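Local coordinates for protein alternansucrase (Leuconostoc mesenteroides, PDB 6HVG) that belongs to glycoside hydrolase family 70, with a circularly permuted barrel, a bound calcium ion and choline-binding-type repeats in its chain, at residues K1302-S1305 with Y1309-K1312; T1292-D1297 with N1322-D1327; W444-T449 with K1263-N1268. One frame throughout, in Å; residues are numbered along the deposited sequence.

Contact 1 of 3, residues K1302-S1305 with Y1309-K1312; sequences KYYS and YQAK
Gln1310 lies across the phenol of Tyr1304, with its CB over one face of the ring, 4.2 Å from the ring centroid and 26° off the normal. With CG anti to the backbone N (chi1 -162°) and the chain extended beyond it, the glutamine runs on past CZ and OH, and its amide plane is turned only 12° from that of the ring. The amide then reaches the stem of Lys1302, whose CD sits 3.3 Å from Gln1310 NE2. The same NE2 gives a hydrogen bond to a water that accepts from Tyr1303 N as well and lies 2.7 Å from Ala1311 O, so the water spans both segments; Gly1330 O is a weak further partner of the amide. The backbones form a single antiparallel bridge, with Tyr1304 and Gln1310 as a non-hydrogen-bonded pair, which carries the chain back beside the end of strand 1301-1304 after a tight reversal. Ala1311 N binds Tyr1303 O at 2.9 Å, and Ser1305 N binds Tyr1309 O at 3.0 Å. At the turn, Ser1305 OG sits between its own backbone N and carbonyl carbon, where it accepts a weak bond from Tyr1309 N; its stronger partner is Asp1264. Tyr1309 directs its CB away from 1302-1305, and its ring stacks on Phe1280 while OH bonds Leu1281 O, whereas Ala1311 CB meets the edge of the Tyr1303 ring, 4.1 Å from CD2.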
ATOM      1  N   LYS A1302      -2.281  -0.335  48.505  1.00 37.73           N
ATOM      2  CA  LYS A1302      -3.125  -1.179  47.669  1.00 39.80           C
ATOM      3  C   LYS A1302      -4.000  -0.288  46.799  1.00 40.44           C
ATOM      4  O   LYS A1302      -4.179   0.894  47.110  1.00 39.92           O
ATOM      5  CB  LYS A1302      -4.004  -2.062  48.547  1.00 41.93           C
ATOM      6  CG  LYS A1302      -3.207  -2.962  49.483  1.00 45.25           C
ATOM      7  CD  LYS A1302      -4.073  -3.942  50.245  1.00 46.91           C
ATOM      8  CE  LYS A1302      -4.976  -3.225  51.233  1.00 49.52           C
ATOM      9  NZ  LYS A1302      -5.817  -4.255  51.874  1.00 54.15           N
ATOM     10  N   TYR A1303      -4.562  -0.848  45.730  1.00 38.86           N
ATOM     11  CA  TYR A1303      -5.490  -0.101  44.883  1.00 39.78           C
ATOM     12  C   TYR A1303      -6.659  -0.954  44.462  1.00 39.21           C
ATOM     13  O   TYR A1303      -6.486  -2.129  44.191  1.00 40.47           O
ATOM     14  CB  TYR A1303      -4.786   0.435  43.637  1.00 41.02           C
ATOM     15  CG  TYR A1303      -5.736   1.076  42.647  1.00 39.82           C
ATOM     16  CD1 TYR A1303      -6.129   2.401  42.776  1.00 41.10           C
ATOM     17  CD2 TYR A1303      -6.238   0.354  41.587  1.00 38.31           C
ATOM     18  CE1 TYR A1303      -7.025   2.971  41.878  1.00 41.25           C
ATOM     19  CE2 TYR A1303      -7.104   0.914  40.687  1.00 37.53           C
ATOM     20  CZ  TYR A1303      -7.501   2.210  40.825  1.00 38.67           C
ATOM     21  OH  TYR A1303      -8.342   2.745  39.882  1.00 37.14           O
ATOM     22  N   TYR A1304      -7.847  -0.360  44.435  1.00 39.52           N
ATOM     23  CA  TYR A1304      -9.043  -1.049  43.991  1.00 41.25           C
ATOM     24  C   TYR A1304      -9.635  -0.296  42.793  1.00 43.75           C
ATOM     25  O   TYR A1304      -9.802   0.924  42.839  1.00 44.52           O
ATOM     26  CB  TYR A1304     -10.062  -1.128  45.135  1.00 43.00           C
ATOM     27  CG  TYR A1304      -9.711  -2.146  46.175  1.00 43.03           C
ATOM     28  CD1 TYR A1304      -8.742  -1.890  47.151  1.00 44.12           C
ATOM     29  CD2 TYR A1304     -10.349  -3.370  46.198  1.00 43.72           C
ATOM     30  CE1 TYR A1304      -8.417  -2.842  48.106  1.00 45.45           C
ATOM     31  CE2 TYR A1304     -10.038  -4.321  47.152  1.00 45.36           C
ATOM     32  CZ  TYR A1304      -9.083  -4.057  48.092  1.00 45.53           C
ATOM     33  OH  TYR A1304      -8.804  -5.044  48.990  1.00 46.37           O
ATOM     34  N   SER A1305      -9.959  -1.036  41.740  1.00 43.52           N
ATOM     35  CA  SER A1305     -10.503  -0.454  40.517  1.00 45.10           C
ATOM     36  C   SER A1305     -11.956  -0.008  40.662  1.00 46.86           C
ATOM     37  O   SER A1305     -12.599  -0.347  41.652  1.00 49.07           O
ATOM     38  CB  SER A1305     -10.400  -1.468  39.403  1.00 44.04           C
ATOM     39  OG  SER A1305     -11.132  -2.631  39.745  1.00 46.75           O
ATOM     40  N   TYR A1309     -12.298  -4.372  42.437  1.00 41.95           N
ATOM     41  CA  TYR A1309     -11.347  -5.487  42.618  1.00 42.02           C
ATOM     42  C   TYR A1309      -9.944  -4.992  42.895  1.00 41.91           C
ATOM     43  O   TYR A1309      -9.575  -3.901  42.465  1.00 42.64           O
ATOM     44  CB  TYR A1309     -11.334  -6.370  41.405  1.00 41.56           C
ATOM     45  CG  TYR A1309     -12.681  -6.915  41.057  1.00 44.46           C
ATOM     46  CD1 TYR A1309     -13.223  -7.971  41.761  1.00 46.01           C
ATOM     47  CD2 TYR A1309     -13.420  -6.384  39.986  1.00 47.81           C
ATOM     48  CE1 TYR A1309     -14.465  -8.506  41.421  1.00 49.43           C
ATOM     49  CE2 TYR A1309     -14.671  -6.906  39.637  1.00 49.61           C
ATOM     50  CZ  TYR A1309     -15.187  -7.970  40.368  1.00 50.57           C
ATOM     51  OH  TYR A1309     -16.416  -8.499  40.070  1.00 51.56           O
ATOM     52  N   GLN A1310      -9.175  -5.772  43.647  1.00 40.86           N
ATOM     53  CA  GLN A1310      -7.835  -5.386  44.022  1.00 41.59           C
ATOM     54  C   GLN A1310      -6.849  -5.563  42.890  1.00 42.38           C
ATOM     55  O   GLN A1310      -6.894  -6.559  42.179  1.00 42.81           O
ATOM     56  CB  GLN A1310      -7.364  -6.200  45.221  1.00 43.99           C
ATOM     57  CG  GLN A1310      -6.166  -5.550  45.925  1.00 46.42           C
ATOM     58  CD  GLN A1310      -5.608  -6.370  47.058  1.00 45.95           C
ATOM     59  OE1 GLN A1310      -6.157  -7.411  47.406  1.00 46.97           O
ATOM     60  NE2 GLN A1310      -4.494  -5.911  47.634  1.00 45.64           N
ATOM     61  N   ALA A1311      -5.955  -4.588  42.741  1.00 43.23           N
ATOM     62  CA  ALA A1311      -4.906  -4.636  41.727  1.00 44.98           C
ATOM     63  C   ALA A1311      -3.822  -5.591  42.166  1.00 44.71           C
ATOM     64  O   ALA A1311      -3.168  -5.382  43.182  1.00 48.27           O
ATOM     65  CB  ALA A1311      -4.313  -3.238  41.510  1.00 45.41           C
ATOM     66  N   LYS A1312      -3.624  -6.640  41.393  1.00 46.73           N
ATOM     67  CA  LYS A1312      -2.505  -7.570  41.586  1.00 49.50           C
ATOM     68  C   LYS A1312      -1.848  -7.859  40.264  1.00 46.41           C
ATOM     69  O   LYS A1312      -2.535  -8.182  39.298  1.00 44.56           O
ATOM     70  CB  LYS A1312      -2.968  -8.915  42.166  1.00 52.93           C
ATOM     71  CG  LYS A1312      -3.686  -8.794  43.476  1.00 56.94           C
ATOM     72  CD  LYS A1312      -3.893 -10.147  44.129  1.00 59.73           C
ATOM     73  CE  LYS A1312      -4.476  -9.946  45.519  1.00 61.84           C
ATOM     74  NZ  LYS A1312      -4.743 -11.216  46.223  1.00 68.29           N
TER
HETATM   75  O   HOH W   1      -3.726  -3.781  45.254  1.00 37.56           O

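Contact 2 of 3, residues T1292-D1297 with N1322-D1327; sequences TGFISD and NWYYFD
Phe1294 drives the edge of its ring at the face of Tyr1324, a T-shaped pair with centroids 5.6 Å apart and planes at 62°. The leading atom is Phe1294 CE2, which stands over the tyrosine ring 4.2 Å from Tyr1324 CD1. That same carbon also meets Phe1326, this time close to the plane of the ring and at its edge, 4.1 Å from Phe1326 CZ. The two phenylalanine side chains cross at about a right angle. One corner of Phe1294 therefore touches both aromatics, the face of one and the rim of the other. Tyr1324 and Phe1326 are two residues apart on strand 1323-1326 and send their CB atoms to the same side, toward Phe1294. With CG anti to the carbonyl carbon (chi1 -60°), the Phe1294 ring extends toward that strand. The contact is wholly apolar; the hydroxyl of Tyr1324 has its own partner in Asp1318. Beyond the segments, Phe378 stacks on the Phe1294 ring and Tyr1303 meets it at an angle, so the cluster is buried. Such aromatic packing between successive beta-hairpins, here 1294-1304 and 1314-1326, is consistent with the way hairpins of choline-binding-type repeats pack; residues 1313-1332 match a putative cell wall binding repeat of the choline-binding clan.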
ATOM      1  N   THR A1292     -13.214   1.737  45.552  1.00 44.60           N
ATOM      2  CA  THR A1292     -12.213   2.129  44.584  1.00 43.85           C
ATOM      3  C   THR A1292     -11.274   3.164  45.147  1.00 42.85           C
ATOM      4  O   THR A1292     -11.704   4.093  45.806  1.00 47.17           O
ATOM      5  CB  THR A1292     -12.867   2.579  43.262  1.00 44.04           C
ATOM      6  OG1 THR A1292     -11.870   2.913  42.299  1.00 40.67           O
ATOM      7  CG2 THR A1292     -13.758   3.763  43.484  1.00 47.38           C
ATOM      8  N   GLY A1293      -9.984   3.003  44.871  1.00 40.58           N
ATOM      9  CA  GLY A1293      -9.011   3.967  45.297  1.00 39.98           C
ATOM     10  C   GLY A1293      -7.794   3.304  45.855  1.00 42.89           C
ATOM     11  O   GLY A1293      -7.711   2.056  45.931  1.00 46.00           O
ATOM     12  N   PHE A1294      -6.854   4.142  46.276  1.00 41.28           N
ATOM     13  CA  PHE A1294      -5.635   3.707  46.888  1.00 42.21           C
ATOM     14  C   PHE A1294      -5.807   3.731  48.412  1.00 42.61           C
ATOM     15  O   PHE A1294      -6.219   4.730  48.970  1.00 42.04           O
ATOM     16  CB  PHE A1294      -4.512   4.672  46.522  1.00 42.93           C
ATOM     17  CG  PHE A1294      -4.248   4.783  45.067  1.00 43.21           C
ATOM     18  CD1 PHE A1294      -5.008   5.605  44.289  1.00 45.20           C
ATOM     19  CD2 PHE A1294      -3.187   4.093  44.462  1.00 43.78           C
ATOM     20  CE1 PHE A1294      -4.750   5.721  42.929  1.00 43.81           C
ATOM     21  CE2 PHE A1294      -2.929   4.210  43.104  1.00 41.40           C
ATOM     22  CZ  PHE A1294      -3.718   5.019  42.341  1.00 40.69           C
ATOM     23  N   ILE A1295      -5.442   2.640  49.077  1.00 42.42           N
ATOM     24  CA  ILE A1295      -5.503   2.582  50.531  1.00 41.16           C
ATOM     25  C   ILE A1295      -4.181   2.055  51.063  1.00 41.39           C
ATOM     26  O   ILE A1295      -3.711   1.038  50.622  1.00 43.73           O
ATOM     27  CB  ILE A1295      -6.656   1.690  51.010  1.00 39.68           C
ATOM     28  CG1 ILE A1295      -6.830   1.846  52.537  1.00 39.67           C
ATOM     29  CG2 ILE A1295      -6.465   0.246  50.539  1.00 39.30           C
ATOM     30  CD1 ILE A1295      -8.023   1.110  53.111  1.00 39.84           C
ATOM     31  N   SER A1296      -3.597   2.750  52.022  1.00 42.71           N
ATOM     32  CA  SER A1296      -2.372   2.311  52.678  1.00 41.67           C
ATOM     33  C   SER A1296      -2.700   1.354  53.799  1.00 44.29           C
ATOM     34  O   SER A1296      -3.757   1.438  54.428  1.00 43.88           O
ATOM     35  CB  SER A1296      -1.618   3.501  53.285  1.00 42.76           C
ATOM     36  OG  SER A1296      -0.684   4.067  52.386  1.00 42.88           O
ATOM     37  N   ASP A1297      -1.760   0.447  54.061  1.00 47.15           N
ATOM     38  CA  ASP A1297      -1.751  -0.348  55.298  1.00 46.92           C
ATOM     39  C   ASP A1297      -0.294  -0.498  55.824  1.00 47.90           C
ATOM     40  O   ASP A1297       0.642   0.082  55.267  1.00 48.09           O
ATOM     41  CB  ASP A1297      -2.513  -1.668  55.110  1.00 44.10           C
ATOM     42  CG  ASP A1297      -1.737  -2.716  54.319  1.00 46.03           C
ATOM     43  OD1 ASP A1297      -0.484  -2.640  54.228  1.00 47.79           O
ATOM     44  OD2 ASP A1297      -2.378  -3.672  53.793  1.00 42.18           O
ATOM     45  N   ASN A1322       0.238   9.700  36.907  1.00 47.63           N
ATOM     46  CA  ASN A1322       1.323   8.870  37.399  1.00 45.48           C
ATOM     47  C   ASN A1322       1.034   7.387  37.258  1.00 43.05           C
ATOM     48  O   ASN A1322      -0.112   6.969  37.385  1.00 46.09           O
ATOM     49  CB  ASN A1322       1.636   9.194  38.859  1.00 46.94           C
ATOM     50  CG  ASN A1322       1.912  10.668  39.091  1.00 47.95           C
ATOM     51  OD1 ASN A1322       2.918  11.197  38.623  1.00 51.38           O
ATOM     52  ND2 ASN A1322       1.023  11.333  39.806  1.00 46.44           N
ATOM     53  N   TRP A1323       2.082   6.601  37.002  1.00 40.55           N
ATOM     54  CA  TRP A1323       1.946   5.161  36.830  1.00 39.14           C
ATOM     55  C   TRP A1323       2.559   4.419  37.984  1.00 39.02           C
ATOM     56  O   TRP A1323       3.579   4.841  38.538  1.00 39.30           O
ATOM     57  CB  TRP A1323       2.603   4.706  35.523  1.00 38.98           C
ATOM     58  CG  TRP A1323       1.762   4.973  34.327  1.00 38.53           C
ATOM     59  CD1 TRP A1323       1.711   6.138  33.599  1.00 37.70           C
ATOM     60  CD2 TRP A1323       0.827   4.079  33.720  1.00 37.95           C
ATOM     61  NE1 TRP A1323       0.826   6.004  32.570  1.00 37.05           N
ATOM     62  CE2 TRP A1323       0.270   4.751  32.612  1.00 36.27           C
ATOM     63  CE3 TRP A1323       0.430   2.760  33.980  1.00 38.57           C
ATOM     64  CZ2 TRP A1323      -0.695   4.168  31.793  1.00 34.65           C
ATOM     65  CZ3 TRP A1323      -0.519   2.171  33.138  1.00 37.49           C
ATOM     66  CH2 TRP A1323      -1.072   2.881  32.068  1.00 35.21           C
ATOM     67  N   TYR A1324       1.935   3.291  38.327  1.00 40.04           N
ATOM     68  CA  TYR A1324       2.379   2.417  39.420  1.00 40.74           C
ATOM     69  C   TYR A1324       2.352   0.952  38.992  1.00 40.32           C
ATOM     70  O   TYR A1324       1.587   0.578  38.099  1.00 40.76           O
ATOM     71  CB  TYR A1324       1.442   2.593  40.615  1.00 41.62           C
ATOM     72  CG  TYR A1324       1.273   4.033  41.032  1.00 39.60           C
ATOM     73  CD1 TYR A1324       0.303   4.825  40.449  1.00 38.86           C
ATOM     74  CD2 TYR A1324       2.098   4.596  41.988  1.00 39.93           C
ATOM     75  CE1 TYR A1324       0.149   6.138  40.807  1.00 40.45           C
ATOM     76  CE2 TYR A1324       1.952   5.907  42.365  1.00 41.48           C
ATOM     77  CZ  TYR A1324       0.982   6.674  41.775  1.00 41.86           C
ATOM     78  OH  TYR A1324       0.856   7.989  42.143  1.00 43.02           O
ATOM     79  N   TYR A1325       3.182   0.132  39.630  1.00 38.42           N
ATOM     80  CA  TYR A1325       3.095  -1.311  39.460  1.00 37.24           C
ATOM     81  C   TYR A1325       2.736  -1.990  40.794  1.00 38.41           C
ATOM     82  O   TYR A1325       3.357  -1.738  41.820  1.00 36.96           O
ATOM     83  CB  TYR A1325       4.414  -1.876  38.938  1.00 36.30           C
ATOM     84  CG  TYR A1325       4.370  -3.359  38.838  1.00 36.49           C
ATOM     85  CD1 TYR A1325       3.532  -3.986  37.922  1.00 38.00           C
ATOM     86  CD2 TYR A1325       5.110  -4.153  39.677  1.00 36.40           C
ATOM     87  CE1 TYR A1325       3.447  -5.361  37.862  1.00 37.28           C
ATOM     88  CE2 TYR A1325       5.029  -5.528  39.613  1.00 35.37           C
ATOM     89  CZ  TYR A1325       4.192  -6.115  38.715  1.00 36.38           C
ATOM     90  OH  TYR A1325       4.128  -7.481  38.627  1.00 42.65           O
ATOM     91  N   PHE A1326       1.724  -2.850  40.754  1.00 38.21           N
ATOM     92  CA  PHE A1326       1.304  -3.615  41.903  1.00 40.17           C
ATOM     93  C   PHE A1326       1.722  -5.065  41.721  1.00 42.66           C
ATOM     94  O   PHE A1326       1.351  -5.697  40.724  1.00 45.64           O
ATOM     95  CB  PHE A1326      -0.231  -3.507  42.100  1.00 40.58           C
ATOM     96  CG  PHE A1326      -0.670  -2.157  42.570  1.00 40.07           C
ATOM     97  CD1 PHE A1326      -0.732  -1.106  41.697  1.00 39.42           C
ATOM     98  CD2 PHE A1326      -0.979  -1.931  43.895  1.00 40.09           C
ATOM     99  CE1 PHE A1326      -1.109   0.147  42.128  1.00 39.87           C
ATOM    100  CE2 PHE A1326      -1.358  -0.680  44.331  1.00 38.99           C
ATOM    101  CZ  PHE A1326      -1.421   0.363  43.450  1.00 38.41           C
ATOM    102  N   ASP A1327       2.457  -5.591  42.704  1.00 43.66           N
ATOM    103  CA  ASP A1327       3.016  -6.950  42.642  1.00 44.43           C
ATOM    104  C   ASP A1327       1.971  -8.048  42.809  1.00 45.99           C
ATOM    105  O   ASP A1327       0.780  -7.774  43.006  1.00 45.48           O
ATOM    106  CB  ASP A1327       4.176  -7.102  43.647  1.00 46.74           C
ATOM    107  CG  ASP A1327       3.751  -6.954  45.117  1.00 50.11           C
ATOM    108  OD1 ASP A1327       2.606  -7.313  45.467  1.00 51.82           O
ATOM    109  OD2 ASP A1327       4.580  -6.494  45.940  1.00 50.69           O
TER

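Contact 3 of 3, residues W444-T449 with K1263-N1268; sequences WPDKQT and KDWATN
The N-cap of helix 447-462 is joined here to Trp1265, the residue after the aspartate of an Asx motif, so that one indole links two well-separated parts of the glycoside hydrolase family 70 region. Trp1265 points its CB toward residues 444-449 and gives its NE1 hydrogen to Asp446 OD2 at 2.9 Å. The bond is bent, with an N-H...O angle of 147°, and the oxygen lies 18° out of the indole plane. It uses the anti lone pair of OD2, with the carboxylate and ring planes only 20° apart. With CG between the backbone N and the carbonyl carbon, Asp446 presents OD2 to the indole while the other oxygen, OD1, caps the helix by accepting from Thr449 N at 2.9 Å. Pro445 lies beside the indole as well, its CB 4.0 Å from Trp1265 NE1. Tyr1259 meets the Trp1265 ring edge-to-face. In the loop carrying the tryptophan, Asp1264 OD2 takes two donors of Thr1267: the hydroxyl OG1 through the anti lone pair, and the backbone N, 2.9 Å away, from above the carboxylate plane.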
ATOM      1  N   TRP A 444     -17.898   2.649  34.194  1.00 52.89           N
ATOM      2  CA  TRP A 444     -16.797   3.108  33.374  1.00 48.65           C
ATOM      3  C   TRP A 444     -15.549   2.252  33.683  1.00 49.01           C
ATOM      4  O   TRP A 444     -15.412   1.741  34.791  1.00 50.93           O
ATOM      5  CB  TRP A 444     -16.555   4.604  33.673  1.00 50.14           C
ATOM      6  CG  TRP A 444     -17.800   5.394  33.481  1.00 54.35           C
ATOM      7  CD1 TRP A 444     -18.196   6.020  32.342  1.00 57.49           C
ATOM      8  CD2 TRP A 444     -18.865   5.590  34.434  1.00 56.82           C
ATOM      9  NE1 TRP A 444     -19.429   6.594  32.524  1.00 57.51           N
ATOM     10  CE2 TRP A 444     -19.861   6.342  33.800  1.00 57.91           C
ATOM     11  CE3 TRP A 444     -19.075   5.190  35.743  1.00 55.38           C
ATOM     12  CZ2 TRP A 444     -21.049   6.715  34.444  1.00 59.20           C
ATOM     13  CZ3 TRP A 444     -20.251   5.566  36.380  1.00 56.58           C
ATOM     14  CH2 TRP A 444     -21.216   6.316  35.735  1.00 57.23           C
ATOM     15  N   PRO A 445     -14.632   2.113  32.719  1.00 47.24           N
ATOM     16  CA  PRO A 445     -13.402   1.380  32.949  1.00 46.04           C
ATOM     17  C   PRO A 445     -12.430   2.064  33.905  1.00 46.13           C
ATOM     18  O   PRO A 445     -11.675   1.382  34.595  1.00 51.59           O
ATOM     19  CB  PRO A 445     -12.797   1.271  31.560  1.00 45.93           C
ATOM     20  CG  PRO A 445     -13.350   2.415  30.803  1.00 46.09           C
ATOM     21  CD  PRO A 445     -14.718   2.636  31.347  1.00 47.37           C
ATOM     22  N   ASP A 446     -12.455   3.386  33.948  1.00 46.17           N
ATOM     23  CA  ASP A 446     -11.488   4.193  34.713  1.00 45.49           C
ATOM     24  C   ASP A 446     -12.053   5.622  34.893  1.00 43.27           C
ATOM     25  O   ASP A 446     -13.028   6.005  34.261  1.00 41.81           O
ATOM     26  CB  ASP A 446     -10.120   4.217  34.003  1.00 44.53           C
ATOM     27  CG  ASP A 446     -10.249   4.322  32.459  1.00 50.27           C
ATOM     28  OD1 ASP A 446     -10.699   5.379  31.966  1.00 51.76           O
ATOM     29  OD2 ASP A 446      -9.944   3.327  31.755  1.00 48.03           O
ATOM     30  N   LYS A 447     -11.416   6.413  35.736  1.00 42.65           N
ATOM     31  CA  LYS A 447     -11.873   7.769  36.003  1.00 43.38           C
ATOM     32  C   LYS A 447     -11.729   8.720  34.819  1.00 43.76           C
ATOM     33  O   LYS A 447     -12.590   9.559  34.606  1.00 45.04           O
ATOM     34  CB  LYS A 447     -11.143   8.336  37.221  1.00 45.22           C
ATOM     35  CG  LYS A 447     -11.689   7.776  38.519  1.00 46.27           C
ATOM     36  CD  LYS A 447     -10.882   8.234  39.703  1.00 44.69           C
ATOM     37  CE  LYS A 447     -11.265   9.613  40.129  1.00 45.47           C
ATOM     38  NZ  LYS A 447     -10.213  10.188  41.011  1.00 48.66           N
ATOM     39  N   GLN A 448     -10.672   8.574  34.038  1.00 44.00           N
ATOM     40  CA  GLN A 448     -10.485   9.387  32.834  1.00 45.88           C
ATOM     41  C   GLN A 448     -11.657   9.221  31.880  1.00 45.84           C
ATOM     42  O   GLN A 448     -12.236  10.199  31.439  1.00 46.40           O
ATOM     43  CB  GLN A 448      -9.194   8.973  32.115  1.00 48.51           C
ATOM     44  CG  GLN A 448      -8.798   9.827  30.922  1.00 49.84           C
ATOM     45  CD  GLN A 448      -8.526  11.273  31.279  1.00 51.03           C
ATOM     46  OE1 GLN A 448      -7.387  11.649  31.596  1.00 55.57           O
ATOM     47  NE2 GLN A 448      -9.570  12.081  31.284  1.00 50.29           N
ATOM     48  N   THR A 449     -12.022   7.973  31.587  1.00 45.21           N
ATOM     49  CA  THR A 449     -13.152   7.700  30.738  1.00 43.44           C
ATOM     50  C   THR A 449     -14.425   8.235  31.361  1.00 45.62           C
ATOM     51  O   THR A 449     -15.257   8.820  30.681  1.00 51.02           O
ATOM     52  CB  THR A 449     -13.323   6.202  30.496  1.00 44.70           C
ATOM     53  OG1 THR A 449     -12.104   5.650  30.014  1.00 42.47           O
ATOM     54  CG2 THR A 449     -14.409   5.954  29.437  1.00 45.85           C
ATOM     55  N   LYS A1263     -12.616  -4.785  30.070  1.00 47.87           N
ATOM     56  CA  LYS A1263     -11.626  -5.430  30.908  1.00 48.27           C
ATOM     57  C   LYS A1263     -11.490  -4.660  32.210  1.00 46.50           C
ATOM     58  O   LYS A1263     -11.720  -3.456  32.243  1.00 50.58           O
ATOM     59  CB  LYS A1263     -10.320  -5.413  30.124  1.00 51.57           C
ATOM     60  CG  LYS A1263      -9.106  -6.129  30.693  1.00 53.71           C
ATOM     61  CD  LYS A1263      -7.846  -5.439  30.186  1.00 54.17           C
ATOM     62  CE  LYS A1263      -6.557  -6.224  30.320  1.00 54.00           C
ATOM     63  NZ  LYS A1263      -5.400  -5.329  30.025  1.00 53.84           N
ATOM     64  N   ASP A1264     -11.163  -5.370  33.283  1.00 43.26           N
ATOM     65  CA  ASP A1264     -10.870  -4.764  34.563  1.00 41.44           C
ATOM     66  C   ASP A1264      -9.368  -4.572  34.666  1.00 39.84           C
ATOM     67  O   ASP A1264      -8.619  -5.536  34.481  1.00 36.67           O
ATOM     68  CB  ASP A1264     -11.337  -5.679  35.678  1.00 43.11           C
ATOM     69  CG  ASP A1264     -10.798  -5.266  37.021  1.00 46.70           C
ATOM     70  OD1 ASP A1264     -11.056  -4.118  37.437  1.00 48.53           O
ATOM     71  OD2 ASP A1264     -10.095  -6.073  37.650  1.00 51.05           O
ATOM     72  N   TRP A1265      -8.918  -3.343  34.942  1.00 38.89           N
ATOM     73  CA  TRP A1265      -7.486  -3.064  34.894  1.00 39.57           C
ATOM     74  C   TRP A1265      -6.756  -3.769  35.992  1.00 39.35           C
ATOM     75  O   TRP A1265      -5.581  -4.111  35.847  1.00 40.44           O
ATOM     76  CB  TRP A1265      -7.176  -1.574  34.963  1.00 43.24           C
ATOM     77  CG  TRP A1265      -7.798  -0.760  33.871  1.00 46.74           C
ATOM     78  CD1 TRP A1265      -8.649   0.287  34.025  1.00 51.19           C
ATOM     79  CD2 TRP A1265      -7.618  -0.917  32.477  1.00 47.94           C
ATOM     80  NE1 TRP A1265      -9.022   0.794  32.813  1.00 50.66           N
ATOM     81  CE2 TRP A1265      -8.410   0.064  31.838  1.00 50.72           C
ATOM     82  CE3 TRP A1265      -6.854  -1.774  31.696  1.00 50.09           C
ATOM     83  CZ2 TRP A1265      -8.466   0.206  30.453  1.00 52.21           C
ATOM     84  CZ3 TRP A1265      -6.911  -1.631  30.302  1.00 54.01           C
ATOM     85  CH2 TRP A1265      -7.714  -0.642  29.702  1.00 52.44           C
ATOM     86  N   ALA A1266      -7.440  -3.982  37.105  1.00 41.33           N
ATOM     87  CA  ALA A1266      -6.812  -4.466  38.327  1.00 41.18           C
ATOM     88  C   ALA A1266      -6.372  -5.917  38.257  1.00 41.79           C
ATOM     89  O   ALA A1266      -5.257  -6.261  38.648  1.00 39.71           O
ATOM     90  CB  ALA A1266      -7.772  -4.283  39.467  1.00 40.69           C
ATOM     91  N   THR A1267      -7.270  -6.765  37.763  1.00 42.97           N
ATOM     92  CA  THR A1267      -7.021  -8.189  37.624  1.00 43.19           C
ATOM     93  C   THR A1267      -6.668  -8.598  36.205  1.00 44.20           C
ATOM     94  O   THR A1267      -6.175  -9.694  35.997  1.00 46.96           O
ATOM     95  CB  THR A1267      -8.269  -8.955  38.003  1.00 44.67           C
ATOM     96  OG1 THR A1267      -9.363  -8.477  37.224  1.00 46.91           O
ATOM     97  CG2 THR A1267      -8.591  -8.744  39.457  1.00 44.35           C
ATOM     98  N   ASN A1268      -6.890  -7.693  35.249  1.00 48.46           N
ATOM     99  CA  ASN A1268      -6.717  -7.929  33.810  1.00 47.06           C
ATOM    100  C   ASN A1268      -7.625  -9.014  33.233  1.00 49.60           C
ATOM    101  O   ASN A1268      -7.390  -9.477  32.147  1.00 52.42           O
ATOM    102  CB  ASN A1268      -5.266  -8.187  33.477  1.00 46.23           C
ATOM    103  CG  ASN A1268      -4.386  -6.983  33.776  1.00 50.93           C
ATOM    104  OD1 ASN A1268      -4.531  -5.917  33.167  1.00 50.59           O
ATOM    105  ND2 ASN A1268      -3.432  -7.168  34.685  1.00 55.14           N
TER

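In the fold
Along the chain, contact 3 comes first and is by far the longest closure: it ties residues 444-449, at the start of helix 447-462, to the loop after strand 1248-1252, more than 800 residues later. It is complete before the others begin. Contact 2 then joins two hairpins, strand 1294-1296 of the first to strand 1323-1326 of the second, and contact 1 is nested inside that loop, closing the short turn between residues 1305 and 1309. Contacts 1 and 2 share a two-stranded sheet, since strand 1301-1304 pairs with 1294-1296. Contact 1 also touches the loop of contact 3, through Lys1312 with Ala1266, whereas contacts 2 and 3 remain about 6 Å apart at their nearest atoms.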